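Local coordinates for De novo protein based on the inhibitor Amoebiasin-1 (PDB 5SWK), which probably inhibits cysteine proteases, as a designed relative of a chagasin-family (I42) inhibitor that may guard the cytosol against proteases leaking from damaged vesicles, at residues Y35-D40 with G65-K70. Numbering follows the deposited sequence.
Sequences YSWVVD and GKYHIK
Trp37 and Tyr67 both turn CG beside their own backbone N and opposite the carbonyl carbon (chi1 -77° in Trp37, nearly the same in Tyr67); since both side chains leave their strands toward each other, these torsions turn the Trp37 edge against the Tyr67 face. The rings form an offset edge-to-face pair, with the five-membered ring centroid of Trp37 5.5 Å from the Tyr67 ring centroid and the planes at 69°. The pyrrole corner does the touching, Trp37 CD1 lying 3.6 Å from Tyr67 CD2. Nearer the backbone, Trp37 CB sits over the Tyr67 face in a CH-pi contact, 4.2 Å from the ring centroid and 25° off its normal. Trp37 N also lies above the centre of this ring, 3.8 Å from its plane; it is buried here and has no hydrogen-bond partner in the model. The far end of the phenol reaches Ser36, whose CB is 3.2 Å from Tyr67 OH, a close contact but no hydrogen bond. Side chains alone join the segments, without any hydrogen bond between them. The indole's orientation is further fixed by a hydrogen bond from NE1 to His28 O on strand 22-29. The pair packs between the two sheets of the chagasin-family beta-sandwich, directly after the BC loop (Asn30 to Tyr35), probably an inhibitory element as in relatives. Strand 36-43 pairs with strand 77-86, where Tyr85 meets the Trp37 ring, while strand 65-73 lies between strands 22-29 and 45-53, the latter supplying Tyr51 against Tyr67.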
loop_
_atom_site.group_PDB
_atom_site.type_symbol
_atom_site.label_atom_id
_atom_site.label_comp_id
_atom_site.label_asym_id
_atom_site.label_seq_id
_atom_site.Cartn_x
_atom_site.Cartn_y
_atom_site.Cartn_z
ATOM N N TYR D 35 -13.684 2.984 6.020
ATOM C CA TYR D 35 -13.686 2.512 4.627
ATOM C C TYR D 35 -14.376 3.511 3.712
ATOM O O TYR D 35 -15.271 4.238 4.140
ATOM C CB TYR D 35 -14.377 1.147 4.510
ATOM C CG TYR D 35 -13.540 -0.011 4.996
ATOM C CD1 TYR D 35 -13.468 -0.324 6.349
ATOM C CD2 TYR D 35 -12.819 -0.800 4.098
ATOM C CE1 TYR D 35 -12.695 -1.392 6.799
ATOM C CE2 TYR D 35 -12.044 -1.877 4.542
ATOM C CZ TYR D 35 -11.993 -2.160 5.894
ATOM O OH TYR D 35 -11.240 -3.212 6.356
ATOM N N SER D 36 -13.956 3.550 2.452
ATOM C CA SER D 36 -14.657 4.320 1.438
ATOM C C SER D 36 -14.472 3.673 0.065
ATOM O O SER D 36 -13.539 2.897 -0.141
ATOM C CB SER D 36 -14.158 5.767 1.413
ATOM O OG SER D 36 -12.798 5.820 1.023
ATOM N N TRP D 37 -15.365 3.988 -0.869
ATOM C CA TRP D 37 -15.193 3.561 -2.251
ATOM C C TRP D 37 -14.242 4.509 -2.967
ATOM O O TRP D 37 -14.436 5.724 -2.953
ATOM C CB TRP D 37 -16.542 3.505 -2.976
ATOM C CG TRP D 37 -17.350 2.292 -2.632
ATOM C CD1 TRP D 37 -18.432 2.234 -1.810
ATOM C CD2 TRP D 37 -17.130 0.958 -3.109
ATOM N NE1 TRP D 37 -18.903 0.938 -1.742
ATOM C CE2 TRP D 37 -18.119 0.138 -2.531
ATOM C CE3 TRP D 37 -16.187 0.377 -3.965
ATOM C CZ2 TRP D 37 -18.199 -1.235 -2.786
ATOM C CZ3 TRP D 37 -16.264 -0.988 -4.217
ATOM C CH2 TRP D 37 -17.263 -1.780 -3.624
ATOM N N VAL D 38 -13.211 3.948 -3.589
ATOM C CA VAL D 38 -12.209 4.741 -4.287
ATOM C C VAL D 38 -11.920 4.098 -5.638
ATOM O O VAL D 38 -12.088 2.890 -5.797
ATOM C CB VAL D 38 -10.909 4.871 -3.447
ATOM C CG1 VAL D 38 -10.233 3.530 -3.282
ATOM C CG2 VAL D 38 -9.950 5.861 -4.068
ATOM N N VAL D 39 -11.519 4.906 -6.618
ATOM C CA VAL D 39 -11.189 4.390 -7.940
ATOM C C VAL D 39 -9.816 3.740 -7.923
ATOM O O VAL D 39 -8.807 4.418 -7.735
ATOM C CB VAL D 39 -11.201 5.494 -9.010
ATOM C CG1 VAL D 39 -10.812 4.916 -10.360
ATOM C CG2 VAL D 39 -12.577 6.163 -9.084
ATOM N N ASP D 40 -9.777 2.429 -8.108
ATOM C CA ASP D 40 -8.503 1.712 -8.101
ATOM C C ASP D 40 -7.797 1.867 -9.441
ATOM O O ASP D 40 -6.594 2.111 -9.492
ATOM C CB ASP D 40 -8.714 0.238 -7.771
ATOM C CG ASP D 40 -7.408 -0.527 -7.672
ATOM O OD1 ASP D 40 -7.188 -1.431 -8.499
ATOM O OD2 ASP D 40 -6.597 -0.211 -6.776
ATOM N N GLY D 65 -24.364 5.639 3.913
ATOM C CA GLY D 65 -24.899 6.368 2.788
ATOM C C GLY D 65 -24.476 5.711 1.500
ATOM O O GLY D 65 -24.236 4.509 1.456
ATOM N N LYS D 66 -24.392 6.505 0.444
ATOM C CA LYS D 66 -24.094 5.967 -0.866
ATOM C C LYS D 66 -23.006 6.763 -1.555
ATOM O O LYS D 66 -22.977 7.985 -1.492
ATOM C CB LYS D 66 -25.363 5.934 -1.727
ATOM C CG LYS D 66 -26.440 5.052 -1.125
ATOM C CD LYS D 66 -27.572 4.751 -2.077
ATOM C CE LYS D 66 -28.590 3.853 -1.388
ATOM N NZ LYS D 66 -28.923 4.376 -0.028
ATOM N N TYR D 67 -22.102 6.049 -2.207
ATOM C CA TYR D 67 -21.100 6.689 -3.035
ATOM C C TYR D 67 -21.637 6.786 -4.445
ATOM O O TYR D 67 -22.130 5.806 -5.003
ATOM C CB TYR D 67 -19.775 5.914 -2.986
ATOM C CG TYR D 67 -19.045 6.160 -1.690
ATOM C CD1 TYR D 67 -18.056 7.131 -1.599
ATOM C CD2 TYR D 67 -19.377 5.449 -0.546
ATOM C CE1 TYR D 67 -17.400 7.371 -0.403
ATOM C CE2 TYR D 67 -18.736 5.682 0.648
ATOM C CZ TYR D 67 -17.746 6.641 0.716
ATOM O OH TYR D 67 -17.106 6.861 1.913
ATOM N N HIS D 68 -21.580 7.990 -4.991
ATOM C CA HIS D 68 -21.977 8.242 -6.358
ATOM C C HIS D 68 -20.721 8.388 -7.186
ATOM O O HIS D 68 -19.959 9.340 -7.012
ATOM C CB HIS D 68 -22.842 9.502 -6.463
ATOM C CG HIS D 68 -24.192 9.369 -5.828
ATOM N ND1 HIS D 68 -25.362 9.663 -6.499
ATOM C CD2 HIS D 68 -24.559 8.993 -4.580
ATOM C CE1 HIS D 68 -26.389 9.470 -5.690
ATOM N NE2 HIS D 68 -25.931 9.061 -4.521
ATOM N N ILE D 69 -20.482 7.428 -8.068
ATOM C CA ILE D 69 -19.340 7.524 -8.953
ATOM C C ILE D 69 -19.839 7.840 -10.354
ATOM O O ILE D 69 -20.408 6.995 -11.036
ATOM C CB ILE D 69 -18.493 6.245 -8.958
ATOM C CG1 ILE D 69 -18.049 5.887 -7.531
ATOM C CG2 ILE D 69 -17.266 6.436 -9.845
ATOM C CD1 ILE D 69 -18.961 4.918 -6.803
ATOM N N LYS D 70 -19.633 9.082 -10.764
ATOM C CA LYS D 70 -20.080 9.547 -12.062
ATOM C C LYS D 70 -18.969 9.336 -13.076
ATOM O O LYS D 70 -17.887 9.892 -12.928
ATOM C CB LYS D 70 -20.481 11.027 -11.985
ATOM C CG LYS D 70 -20.903 11.639 -13.311
#